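Serine/threonine protein phosphatase Stp1 (Streptococcus agalactiae, PDB 2PK0) probably dephosphorylates phosphoserine and phosphothreonine residues of proteins, as a magnesium-binding phosphatase of the PP2C family. Local coordinates at residues Ala32-Ile37 / Ser73-Trp78; Glu54-Asp59 / Met102-Glu107; Val81-Glu86 / Gln169-Ala174; Gln223-Leu228 / Val240-Val245. All coordinates share one frame; numbering follows the deposited sequence.

In the fold
All four contacts are buried and apolar in the main, and none has a hydrogen bond between its own two segments. Contacts 1 and 2 press helices 72-96 and 48-64 against the sheet that holds strands 35-43 and 103-112. Contact 3 uses helix 72-96 again, but against a loop instead of a strand, and its centre lies about 9 Å from that of contact 2. Contact 4 joins a helix to the other sheet, on the opposite side of the chain's centre from contacts 2 and 3. Contacts 1 and 4 meet between the sheets, where Ile37 packs on Ala241 and Val243. Methyl packing prevails throughout; contact 1 adds an indole, contact 2 a threonine hydroxyl and contact 3 a helix carbonyl.

Contact 1. Residues Ala32-Ile37 / Ser73-Trp78; sequences AGVPLI and SEIRDW
Leu36 lays its CD2 methyl against the six-membered part of the Trp78 indole, at 4.1 Å from CH2, with the neighbouring CZ3 almost as near. The pair lies where an outer helical layer of the PP2C alpha-beta-beta-alpha sandwich, here helix 72-96, packs on a sheet, on the side turned from the second sheet. The leucine and the tryptophan come from opposite directions, and the methyl meets the ring obliquely. With CG of Trp78 anti to the backbone N (chi1 -177°), the indole is carried across from the helix to the leucine. About one helical turn earlier, Ile75 also points toward the strand segment and meets Val34 tip to tip, its CD1 lying 4.1 Å from Val34 CG1. Ile75 and Trp78, three residues apart on the helix, thus match Val34 and Leu36, two apart on the other segment. Strand 103-112 runs beside strand 35-43, and its Ala110 and Val112 also touch Ile75. Trp64 of helix 48-64 meets the Trp78 ring edge-to-face and hydrogen-bonds through its NE1 to Val34 O. The indole N-H of Trp78 is engaged too: NE1 is hydrogen-bonded to Asp63 OD2.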
loop_
_atom_site.group_PDB
_atom_site.type_symbol
_atom_site.label_atom_id
_atom_site.label_comp_id
_atom_site.label_asym_id
_atom_site.label_seq_id
_atom_site.Cartn_x
_atom_site.Cartn_y
_atom_site.Cartn_z
ATOM N N ALA A 32 1.878 -18.624 -13.339
ATOM C CA ALA A 32 0.537 -18.829 -13.848
ATOM C C ALA A 32 -0.090 -17.521 -14.380
ATOM O O ALA A 32 -1.256 -17.484 -14.716
ATOM C CB ALA A 32 -0.327 -19.472 -12.792
ATOM N N GLY A 33 0.697 -16.457 -14.469
ATOM C CA GLY A 33 0.219 -15.214 -15.034
ATOM C C GLY A 33 -0.407 -14.268 -14.024
ATOM O O GLY A 33 -0.924 -13.217 -14.398
ATOM N N VAL A 34 -0.361 -14.614 -12.744
ATOM C CA VAL A 34 -1.045 -13.801 -11.743
ATOM C C VAL A 34 -0.197 -12.607 -11.330
ATOM O O VAL A 34 0.870 -12.805 -10.748
ATOM C CB VAL A 34 -1.420 -14.633 -10.497
ATOM C CG1 VAL A 34 -2.314 -13.834 -9.569
ATOM C CG2 VAL A 34 -2.095 -15.913 -10.932
ATOM N N PRO A 35 -0.677 -11.370 -11.606
ATOM C CA PRO A 35 0.079 -10.184 -11.247
ATOM C C PRO A 35 0.039 -9.923 -9.751
ATOM O O PRO A 35 -0.964 -10.221 -9.108
ATOM C CB PRO A 35 -0.641 -9.037 -11.978
ATOM C CG PRO A 35 -1.873 -9.584 -12.540
ATOM C CD PRO A 35 -1.980 -11.043 -12.212
ATOM N N LEU A 36 1.124 -9.365 -9.212
ATOM C CA LEU A 36 1.167 -8.927 -7.836
ATOM C C LEU A 36 1.805 -7.547 -7.779
ATOM O O LEU A 36 2.809 -7.292 -8.428
ATOM C CB LEU A 36 1.975 -9.917 -7.000
ATOM C CG LEU A 36 2.164 -9.630 -5.510
ATOM C CD1 LEU A 36 0.960 -10.069 -4.682
ATOM C CD2 LEU A 36 3.401 -10.320 -5.026
ATOM N N ILE A 37 1.212 -6.659 -6.992
ATOM C CA ILE A 37 1.689 -5.300 -6.830
ATOM C C ILE A 37 2.032 -5.159 -5.376
ATOM O O ILE A 37 1.223 -5.495 -4.514
ATOM C CB ILE A 37 0.581 -4.309 -7.134
ATOM C CG1 ILE A 37 0.221 -4.349 -8.616
ATOM C CG2 ILE A 37 0.980 -2.912 -6.719
ATOM C CD1 ILE A 37 -1.106 -3.761 -8.906
ATOM N N SER A 73 -6.906 -18.983 -2.193
ATOM C CA SER A 73 -6.582 -19.569 -0.909
ATOM C C SER A 73 -5.100 -19.909 -0.820
ATOM O O SER A 73 -4.516 -19.881 0.268
ATOM C CB SER A 73 -7.439 -20.822 -0.687
ATOM O OG SER A 73 -7.247 -21.769 -1.731
ATOM N N GLU A 74 -4.501 -20.215 -1.970
ATOM C CA GLU A 74 -3.084 -20.543 -2.049
ATOM C C GLU A 74 -2.246 -19.267 -1.946
ATOM O O GLU A 74 -1.183 -19.233 -1.296
ATOM C CB GLU A 74 -2.778 -21.256 -3.367
ATOM C CG GLU A 74 -3.666 -22.460 -3.675
ATOM C CD GLU A 74 -3.357 -23.108 -5.028
ATOM O OE1 GLU A 74 -3.616 -22.491 -6.094
ATOM O OE2 GLU A 74 -2.866 -24.255 -5.021
ATOM N N ILE A 75 -2.748 -18.224 -2.594
ATOM C CA ILE A 75 -2.141 -16.912 -2.572
ATOM C C ILE A 75 -2.229 -16.325 -1.159
ATOM O O ILE A 75 -1.265 -15.713 -0.665
ATOM C CB ILE A 75 -2.810 -16.012 -3.645
ATOM C CG1 ILE A 75 -2.369 -16.472 -5.026
ATOM C CG2 ILE A 75 -2.434 -14.546 -3.491
ATOM C CD1 ILE A 75 -3.138 -15.867 -6.125
ATOM N N ARG A 76 -3.366 -16.545 -0.499
ATOM C CA ARG A 76 -3.545 -16.130 0.903
ATOM C C ARG A 76 -2.563 -16.819 1.872
ATOM O O ARG A 76 -1.974 -16.161 2.720
ATOM C CB ARG A 76 -4.981 -16.361 1.368
ATOM C CG ARG A 76 -5.293 -15.656 2.661
ATOM C CD ARG A 76 -6.471 -16.255 3.398
ATOM N NE ARG A 76 -6.072 -17.446 4.129
ATOM C CZ ARG A 76 -6.050 -17.570 5.454
ATOM N NH1 ARG A 76 -6.415 -16.570 6.251
ATOM N NH2 ARG A 76 -5.666 -18.727 5.976
ATOM N N ASP A 77 -2.380 -18.133 1.727
ATOM C CA ASP A 77 -1.385 -18.848 2.533
ATOM C C ASP A 77 -0.024 -18.217 2.312
ATOM O O ASP A 77 0.689 -17.957 3.271
ATOM C CB ASP A 77 -1.301 -20.344 2.174
ATOM C CG ASP A 77 -2.497 -21.150 2.662
ATOM O OD1 ASP A 77 -3.248 -20.685 3.555
ATOM O OD2 ASP A 77 -2.673 -22.272 2.140
ATOM N N TRP A 78 0.304 -17.962 1.044
ATOM C CA TRP A 78 1.579 -17.368 0.673
ATOM C C TRP A 78 1.823 -15.985 1.317
ATOM O O TRP A 78 2.941 -15.692 1.752
ATOM C CB TRP A 78 1.715 -17.293 -0.851
ATOM C CG TRP A 78 3.043 -16.764 -1.320
ATOM C CD1 TRP A 78 4.169 -17.495 -1.594
ATOM C CD2 TRP A 78 3.389 -15.388 -1.573
ATOM N NE1 TRP A 78 5.191 -16.667 -1.983
ATOM C CE2 TRP A 78 4.745 -15.368 -1.979
ATOM C CE3 TRP A 78 2.691 -14.170 -1.476
ATOM C CZ2 TRP A 78 5.415 -14.172 -2.309
ATOM C CZ3 TRP A 78 3.364 -12.979 -1.795
ATOM C CH2 TRP A 78 4.708 -12.997 -2.213
#

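Contact 2. Residues Glu54-Asp59 / Met102-Glu107; sequences EMTVTD and MGTTIE
Thr56 carries the helix side of this contact by itself, spreading its two branches over Thr104 and Ile106 of the facing strand. Its CG2 methyl, anti to the backbone N (chi1 for OG1 -58°), touches Ile106 CD1 at 3.9 Å. The other branch, OG1, lies 3.5 Å from the CG2 methyl of Thr104, a van der Waals approach and not a hydrogen bond. That hydroxyl is engaged within its own helix, where it hydrogen-bonds to Ala52 O, so the threonine offers the strand a largely apolar surface. Thr104 behaves likewise: its OG1 donates to Thr105 O at 2.7 Å, in the carbonyl plane on a lone pair, while its methyl faces the helix. Both polar ends are thus satisfied within their own elements, and Thr56 runs obliquely to both Thr104 and Ile106. Thr104 and Ile106 share one face of the strand, whereas Thr105 between them turns to the other, where its OG1 is hydrogen-bonded to the backbone N of Asp41, a magnesium ligand. The side chain of Thr104 itself lies about 7 Å from a bound magnesium ion. Helix 48-64 sits on the outer face of the PP2C sheet, with Ile90 of helix 72-96 alongside Thr56, Ala40 of strand 35-43 next to Thr104 and Ile38 of that strand next to Ile106.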
loop_
_atom_site.group_PDB
_atom_site.type_symbol
_atom_site.label_atom_id
_atom_site.label_comp_id
_atom_site.label_asym_id
_atom_site.label_seq_id
_atom_site.Cartn_x
_atom_site.Cartn_y
_atom_site.Cartn_z
ATOM N N GLU A 54 12.690 -1.374 0.010
ATOM C CA GLU A 54 13.202 -2.094 -1.154
ATOM C C GLU A 54 13.436 -3.597 -0.919
ATOM O O GLU A 54 13.225 -4.396 -1.823
ATOM C CB GLU A 54 14.455 -1.427 -1.725
ATOM C CG GLU A 54 14.960 -2.085 -3.008
ATOM C CD GLU A 54 16.017 -1.276 -3.714
ATOM O OE1 GLU A 54 16.340 -0.167 -3.222
ATOM O OE2 GLU A 54 16.519 -1.750 -4.762
ATOM N N MET A 55 13.828 -3.997 0.288
ATOM C CA MET A 55 14.066 -5.426 0.543
ATOM C C MET A 55 12.786 -6.261 0.555
ATOM O O MET A 55 12.715 -7.293 -0.098
ATOM C CB MET A 55 14.824 -5.633 1.840
ATOM C CG MET A 55 15.574 -6.931 1.931
ATOM S SD MET A 55 16.949 -6.714 3.088
ATOM C CE MET A 55 18.383 -6.556 1.982
ATOM N N THR A 56 11.785 -5.796 1.295
ATOM C CA THR A 56 10.478 -6.433 1.337
ATOM C C THR A 56 9.916 -6.629 -0.061
ATOM O O THR A 56 9.636 -7.747 -0.448
ATOM C CB THR A 56 9.495 -5.579 2.138
ATOM O OG1 THR A 56 10.000 -5.390 3.464
ATOM C CG2 THR A 56 8.112 -6.224 2.193
ATOM N N VAL A 57 9.792 -5.541 -0.812
ATOM C CA VAL A 57 9.290 -5.575 -2.182
ATOM C C VAL A 57 10.103 -6.485 -3.122
ATOM O O VAL A 57 9.525 -7.302 -3.821
ATOM C CB VAL A 57 9.158 -4.120 -2.779
ATOM C CG1 VAL A 57 8.846 -4.144 -4.277
ATOM C CG2 VAL A 57 8.099 -3.302 -2.018
ATOM N N THR A 58 11.431 -6.365 -3.112
ATOM C CA THR A 58 12.284 -7.195 -3.979
ATOM C C THR A 58 12.250 -8.691 -3.594
ATOM O O THR A 58 11.999 -9.510 -4.450
ATOM C CB THR A 58 13.752 -6.655 -4.082
ATOM O OG1 THR A 58 13.728 -5.271 -4.435
ATOM C CG2 THR A 58 14.568 -7.386 -5.145
ATOM N N ASP A 59 12.444 -9.018 -2.313
ATOM C CA ASP A 59 12.411 -10.408 -1.816
ATOM C C ASP A 59 11.088 -11.148 -2.044
ATOM O O ASP A 59 11.083 -12.293 -2.525
ATOM C CB ASP A 59 12.738 -10.477 -0.319
ATOM C CG ASP A 59 14.212 -10.231 -0.017
ATOM O OD1 ASP A 59 15.015 -10.042 -0.962
ATOM O OD2 ASP A 59 14.564 -10.228 1.188
ATOM N N MET A 102 14.192 0.606 12.204
ATOM C CA MET A 102 13.966 0.123 10.847
ATOM C C MET A 102 12.643 -0.608 10.726
ATOM O O MET A 102 12.308 -1.458 11.568
ATOM C CB MET A 102 15.077 -0.829 10.433
ATOM C CG MET A 102 14.874 -1.427 9.074
ATOM S SD MET A 102 16.435 -1.761 8.294
ATOM C CE MET A 102 16.560 -3.469 8.615
ATOM N N GLY A 103 11.889 -0.274 9.682
ATOM C CA GLY A 103 10.632 -0.938 9.438
ATOM C C GLY A 103 9.911 -0.402 8.224
ATOM O O GLY A 103 10.256 0.667 7.713
ATOM N N THR A 104 8.900 -1.135 7.766
ATOM C CA THR A 104 8.113 -0.673 6.644
ATOM C C THR A 104 6.625 -1.016 6.747
ATOM O O THR A 104 6.257 -1.990 7.379
ATOM C CB THR A 104 8.675 -1.188 5.304
ATOM O OG1 THR A 104 7.837 -0.719 4.244
ATOM C CG2 THR A 104 8.721 -2.700 5.270
ATOM N N THR A 105 5.766 -0.207 6.132
ATOM C CA THR A 105 4.391 -0.642 5.901
ATOM C C THR A 105 4.386 -1.629 4.731
ATOM O O THR A 105 5.363 -1.718 3.988
ATOM C CB THR A 105 3.443 0.514 5.510
ATOM O OG1 THR A 105 3.728 0.943 4.173
ATOM C CG2 THR A 105 3.552 1.671 6.460
ATOM N N ILE A 106 3.291 -2.354 4.544
ATOM C CA ILE A 106 3.109 -3.087 3.286
ATOM C C ILE A 106 1.669 -3.091 2.762
ATOM O O ILE A 106 0.708 -3.111 3.534
ATOM C CB ILE A 106 3.651 -4.542 3.339
ATOM C CG1 ILE A 106 4.099 -4.985 1.941
ATOM C CG2 ILE A 106 2.621 -5.522 3.932
ATOM C CD1 ILE A 106 4.290 -6.482 1.800
ATOM N N GLU A 107 1.551 -3.004 1.439
ATOM C CA GLU A 107 0.345 -3.392 0.719
ATOM C C GLU A 107 0.749 -4.375 -0.373
ATOM O O GLU A 107 1.562 -4.045 -1.251
ATOM C CB GLU A 107 -0.362 -2.191 0.068
ATOM C CG GLU A 107 -0.741 -1.046 0.989
ATOM C CD GLU A 107 -1.580 -1.473 2.184
ATOM O OE1 GLU A 107 -2.419 -2.381 2.058
ATOM O OE2 GLU A 107 -1.393 -0.908 3.276
#

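Contact 3. Residues Val81-Glu86 / Gln169-Ala174; sequences VSIETE and QSIGQA
Ile171 packs a loop against a helix in this buried, largely apolar contact, which lies where the segment between helix 155-159 and strand 180-185 passes alongside helix 72-96. The isoleucine points toward the helix and accounts for about half of the surface buried between the two segments. It touches with both branches. The longer one ends in CD1, which rests 3.8 Å from Ile83 CG2, while CG1 behind it also comes near the same methyl; the two isoleucine side chains cross at about a right angle. The shorter branch, CG2, stands anti to the backbone N (chi1 for CG1 -81°) and lies 4.0 Å from the main-chain O of Glu86, so that one residue spans almost a full helical turn. Glu86 thus contributes its backbone here, while its carboxylate leads away from the loop toward helix 48-64. There OE2 comes close to Asp59 OD2, and the nearness of two acids may favour a proton on one of them; Asp59 OD2 also has a salt bridge with Lys89 NZ. In the PP2C sandwich this places the loop at the border between the helical layer and the beginning of strand 103-112, to which it is tied by a probable hydrogen bond from Ile171 N to Thr104 O. Ile171 also packs on Ile106, and Ile83 shares that strand residue. On the helix side, Glu84 OE1 accepts a hydrogen bond from Val177 N, a polar tie between the helix and the same loop, beside the isoleucine packing.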
loop_
_atom_site.group_PDB
_atom_site.type_symbol
_atom_site.label_atom_id
_atom_site.label_comp_id
_atom_site.label_asym_id
_atom_site.label_seq_id
_atom_site.Cartn_x
_atom_site.Cartn_y
_atom_site.Cartn_z
ATOM N N VAL A 81 2.415 -16.216 5.223
ATOM C CA VAL A 81 3.705 -16.845 5.477
ATOM C C VAL A 81 4.905 -15.937 5.136
ATOM O O VAL A 81 5.757 -15.711 5.994
ATOM C CB VAL A 81 3.789 -18.215 4.774
ATOM C CG1 VAL A 81 5.223 -18.756 4.756
ATOM C CG2 VAL A 81 2.830 -19.210 5.453
ATOM N N SER A 82 4.949 -15.393 3.914
ATOM C CA SER A 82 6.056 -14.531 3.451
ATOM C C SER A 82 6.232 -13.251 4.264
ATOM O O SER A 82 7.348 -12.768 4.464
ATOM C CB SER A 82 5.850 -14.121 1.991
ATOM O OG SER A 82 5.462 -15.226 1.195
ATOM N N ILE A 83 5.122 -12.689 4.710
ATOM C CA ILE A 83 5.172 -11.488 5.523
ATOM C C ILE A 83 5.776 -11.767 6.909
ATOM O O ILE A 83 6.520 -10.951 7.429
ATOM C CB ILE A 83 3.785 -10.813 5.568
ATOM C CG1 ILE A 83 3.457 -10.272 4.175
ATOM C CG2 ILE A 83 3.706 -9.700 6.606
ATOM C CD1 ILE A 83 2.176 -9.546 4.127
ATOM N N GLU A 84 5.528 -12.939 7.481
ATOM C CA GLU A 84 6.193 -13.252 8.732
ATOM C C GLU A 84 7.696 -13.489 8.571
ATOM O O GLU A 84 8.483 -13.065 9.424
ATOM C CB GLU A 84 5.520 -14.408 9.475
ATOM C CG GLU A 84 5.860 -14.429 10.964
ATOM C CD GLU A 84 5.954 -13.021 11.566
ATOM O OE1 GLU A 84 4.916 -12.302 11.632
ATOM O OE2 GLU A 84 7.071 -12.638 11.980
ATOM N N THR A 85 8.103 -14.121 7.473
ATOM C CA THR A 85 9.520 -14.352 7.282
ATOM C C THR A 85 10.265 -13.047 6.978
ATOM O O THR A 85 11.407 -12.871 7.391
ATOM C CB THR A 85 9.817 -15.431 6.218
ATOM O OG1 THR A 85 9.589 -14.902 4.911
ATOM C CG2 THR A 85 8.960 -16.694 6.452
ATOM N N GLU A 86 9.594 -12.118 6.306
ATOM C CA GLU A 86 10.165 -10.808 6.025
ATOM C C GLU A 86 10.206 -9.903 7.269
ATOM O O GLU A 86 11.154 -9.138 7.458
ATOM C CB GLU A 86 9.399 -10.149 4.878
ATOM C CG GLU A 86 10.232 -9.236 4.023
ATOM C CD GLU A 86 11.294 -9.968 3.210
ATOM O OE1 GLU A 86 11.130 -11.178 2.912
ATOM O OE2 GLU A 86 12.300 -9.306 2.856
ATOM N N GLN A 169 1.866 -1.015 14.103
ATOM C CA GLN A 169 2.678 -2.141 13.639
ATOM C C GLN A 169 3.351 -1.894 12.298
ATOM O O GLN A 169 2.868 -1.129 11.482
ATOM C CB GLN A 169 1.900 -3.451 13.619
ATOM C CG GLN A 169 0.763 -3.495 12.678
ATOM C CD GLN A 169 0.122 -4.853 12.669
ATOM O OE1 GLN A 169 0.715 -5.836 13.122
ATOM N NE2 GLN A 169 -1.093 -4.924 12.160
ATOM N N SER A 170 4.490 -2.532 12.093
ATOM C CA SER A 170 5.196 -2.384 10.845
ATOM C C SER A 170 5.969 -3.658 10.663
ATOM O O SER A 170 6.182 -4.383 11.619
ATOM C CB SER A 170 6.178 -1.224 10.915
ATOM O OG SER A 170 7.198 -1.493 11.865
ATOM N N ILE A 171 6.383 -3.930 9.437
ATOM C CA ILE A 171 7.232 -5.060 9.166
ATOM C C ILE A 171 8.633 -4.695 9.591
ATOM O O ILE A 171 9.132 -3.641 9.206
ATOM C CB ILE A 171 7.171 -5.430 7.695
ATOM C CG1 ILE A 171 5.908 -6.258 7.460
ATOM C CG2 ILE A 171 8.429 -6.202 7.252
ATOM C CD1 ILE A 171 5.584 -6.429 6.022
ATOM N N GLY A 172 9.234 -5.560 10.414
ATOM C CA GLY A 172 10.533 -5.338 11.058
ATOM C C GLY A 172 10.428 -5.102 12.563
ATOM O O GLY A 172 11.267 -4.418 13.148
ATOM N N GLN A 173 9.391 -5.649 13.192
ATOM C CA GLN A 173 9.163 -5.475 14.627
ATOM C C GLN A 173 9.377 -6.806 15.381
ATOM O O GLN A 173 9.374 -7.888 14.772
ATOM C CB GLN A 173 7.744 -4.941 14.873
ATOM C CG GLN A 173 6.685 -5.904 14.393
ATOM C CD GLN A 173 5.290 -5.535 14.816
ATOM O OE1 GLN A 173 4.431 -6.412 15.009
ATOM N NE2 GLN A 173 5.039 -4.240 14.953
ATOM N N ALA A 174 9.548 -6.725 16.702
ATOM C CA ALA A 174 9.865 -7.915 17.508
ATOM C C ALA A 174 8.744 -8.962 17.570
ATOM O O ALA A 174 8.996 -10.144 17.352
ATOM C CB ALA A 174 10.304 -7.523 18.904
#

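Contact 4. Residues Gln223-Leu228 / Val240-Val245; sequences QDLITL and VALVYV
Leu225 meets its two partners from different directions, and its closest contacts with strand 238-245 both pass through one methyl. CD1 of Leu225 lies 4.2 Å from Leu242 CD1, the two leucines reaching toward each other tip to tip. The same methyl is 4.2 Å from Val240 CG1, but there the side chains cross at about a right angle. Val240 and Leu242 are two residues apart on an extended strand and so project from one face of it, with Ala241 between them turned to the other, so Leu225 CD1 can touch both. Leu225 is fully extended beyond CB (chi2 -180°), which carries the methyl outward from the helix to the strand. Val240 sets CG1 anti to its backbone N (chi1 -168°), and this is the branch that touches. Within the helix, Gln223 O accepts from both Thr227 N and Thr227 OG1, from opposite faces of its plane. In the PP2C alpha-beta-beta-alpha sandwich this is the packing of the second outer helical layer on its sheet, helix 218-231 lying over the sheet in which strand 238-245 runs between strands 6-13 and 191-195. Ile208 and Val211 of helix 205-212 also touch Leu225, and Leu212 packs on Leu242. Asp236, a ligand of a magnesium ion, precedes the strand by two residues. With methyl groups alone touching across it, the contact has no directional bond to fix its geometry, so it probably depends on burial of apolar surface, with some latitude in how the methyls sit.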
loop_
_atom_site.group_PDB
_atom_site.type_symbol
_atom_site.label_atom_id
_atom_site.label_comp_id
_atom_site.label_asym_id
_atom_site.label_seq_id
_atom_site.Cartn_x
_atom_site.Cartn_y
_atom_site.Cartn_z
ATOM N N GLN A 223 0.261 10.912 -12.543
ATOM C CA GLN A 223 1.098 12.115 -12.511
ATOM C C GLN A 223 0.344 13.292 -11.898
ATOM O O GLN A 223 0.897 14.034 -11.096
ATOM C CB GLN A 223 1.628 12.459 -13.919
ATOM C CG GLN A 223 2.699 13.554 -13.958
ATOM C CD GLN A 223 3.796 13.343 -12.913
ATOM O OE1 GLN A 223 3.879 14.082 -11.915
ATOM N NE2 GLN A 223 4.637 12.315 -13.129
ATOM N N ASP A 224 -0.934 13.424 -12.241
ATOM C CA ASP A 224 -1.790 14.468 -11.672
ATOM C C ASP A 224 -2.029 14.307 -10.184
ATOM O O ASP A 224 -2.210 15.285 -9.484
ATOM C CB ASP A 224 -3.153 14.487 -12.365
ATOM C CG ASP A 224 -3.109 15.104 -13.742
ATOM O OD1 ASP A 224 -2.057 15.636 -14.144
ATOM O OD2 ASP A 224 -4.147 15.066 -14.421
ATOM N N LEU A 225 -2.049 13.070 -9.715
ATOM C CA LEU A 225 -2.222 12.771 -8.300
ATOM C C LEU A 225 -1.027 13.238 -7.473
ATOM O O LEU A 225 -1.212 13.811 -6.398
ATOM C CB LEU A 225 -2.444 11.273 -8.087
ATOM C CG LEU A 225 -3.816 10.667 -8.396
ATOM C CD1 LEU A 225 -3.805 9.169 -8.109
ATOM C CD2 LEU A 225 -4.894 11.319 -7.574
ATOM N N ILE A 226 0.192 13.018 -7.972
ATOM C CA ILE A 226 1.356 13.397 -7.180
ATOM C C ILE A 226 1.646 14.894 -7.278
ATOM O O ILE A 226 2.140 15.497 -6.317
ATOM C CB ILE A 226 2.622 12.481 -7.417
ATOM C CG1 ILE A 226 3.300 12.780 -8.744
ATOM C CG2 ILE A 226 2.264 10.986 -7.327
ATOM C CD1 ILE A 226 4.375 13.820 -8.677
ATOM N N THR A 227 1.332 15.481 -8.438
ATOM C CA THR A 227 1.460 16.924 -8.661
ATOM C C THR A 227 0.568 17.658 -7.677
ATOM O O THR A 227 1.031 18.546 -6.964
ATOM C CB THR A 227 1.063 17.306 -10.105
ATOM O OG1 THR A 227 1.951 16.665 -11.025
ATOM C CG2 THR A 227 1.125 18.820 -10.332
ATOM N N LEU A 228 -0.695 17.236 -7.603
ATOM C CA LEU A 228 -1.636 17.777 -6.619
ATOM C C LEU A 228 -1.194 17.562 -5.170
ATOM O O LEU A 228 -1.331 18.461 -4.350
ATOM C CB LEU A 228 -3.040 17.192 -6.825
ATOM C CG LEU A 228 -4.135 17.840 -5.978
ATOM C CD1 LEU A 228 -4.157 19.355 -6.184
ATOM C CD2 LEU A 228 -5.498 17.227 -6.254
ATOM N N VAL A 240 2.013 5.650 -5.510
ATOM C CA VAL A 240 0.673 5.202 -5.892
ATOM C C VAL A 240 0.700 4.086 -6.940
ATOM O O VAL A 240 1.425 4.173 -7.938
ATOM C CB VAL A 240 -0.217 6.382 -6.428
ATOM C CG1 VAL A 240 -1.672 5.967 -6.535
ATOM C CG2 VAL A 240 -0.133 7.606 -5.540
ATOM N N ALA A 241 -0.075 3.028 -6.704
ATOM C CA ALA A 241 -0.416 2.076 -7.762
ATOM C C ALA A 241 -1.874 2.245 -8.146
ATOM O O ALA A 241 -2.764 2.221 -7.282
ATOM C CB ALA A 241 -0.177 0.665 -7.312
ATOM N N LEU A 242 -2.131 2.417 -9.434
ATOM C CA LEU A 242 -3.507 2.491 -9.915
ATOM C C LEU A 242 -3.770 1.330 -10.832
ATOM O O LEU A 242 -2.929 1.022 -11.674
ATOM C CB LEU A 242 -3.759 3.773 -10.690
ATOM C CG LEU A 242 -3.753 5.106 -9.958
ATOM C CD1 LEU A 242 -3.684 6.196 -11.004
ATOM C CD2 LEU A 242 -4.993 5.260 -9.110
ATOM N N VAL A 243 -4.922 0.678 -10.647
ATOM C CA VAL A 243 -5.393 -0.358 -11.553
ATOM C C VAL A 243 -6.770 0.047 -12.111
ATOM O O VAL A 243 -7.699 0.260 -11.352
ATOM C CB VAL A 243 -5.527 -1.729 -10.855
ATOM C CG1 VAL A 243 -5.773 -2.836 -11.884
ATOM C CG2 VAL A 243 -4.300 -2.042 -9.999
ATOM N N TYR A 244 -6.891 0.153 -13.433
ATOM C CA TYR A 244 -8.164 0.456 -14.087
ATOM C C TYR A 244 -8.750 -0.800 -14.744
ATOM O O TYR A 244 -8.038 -1.537 -15.424
ATOM C CB TYR A 244 -7.973 1.562 -15.132
ATOM C CG TYR A 244 -9.202 1.809 -15.985
ATOM C CD1 TYR A 244 -10.375 2.316 -15.421
ATOM C CD2 TYR A 244 -9.192 1.547 -17.351
ATOM C CE1 TYR A 244 -11.494 2.546 -16.184
ATOM C CE2 TYR A 244 -10.312 1.760 -18.117
ATOM C CZ TYR A 244 -11.455 2.260 -17.525
ATOM O OH TYR A 244 -12.571 2.476 -18.286
ATOM N N VAL A 245 -10.046 -1.039 -14.553
ATOM C CA VAL A 245 -10.678 -2.269 -15.056
ATOM C C VAL A 245 -11.401 -1.995 -16.359
ATOM O O VAL A 245 -12.466 -1.372 -16.365
ATOM C CB VAL A 245 -11.665 -2.843 -14.035
ATOM C CG1 VAL A 245 -12.213 -4.151 -14.498
ATOM C CG2 VAL A 245 -10.978 -3.026 -12.704
#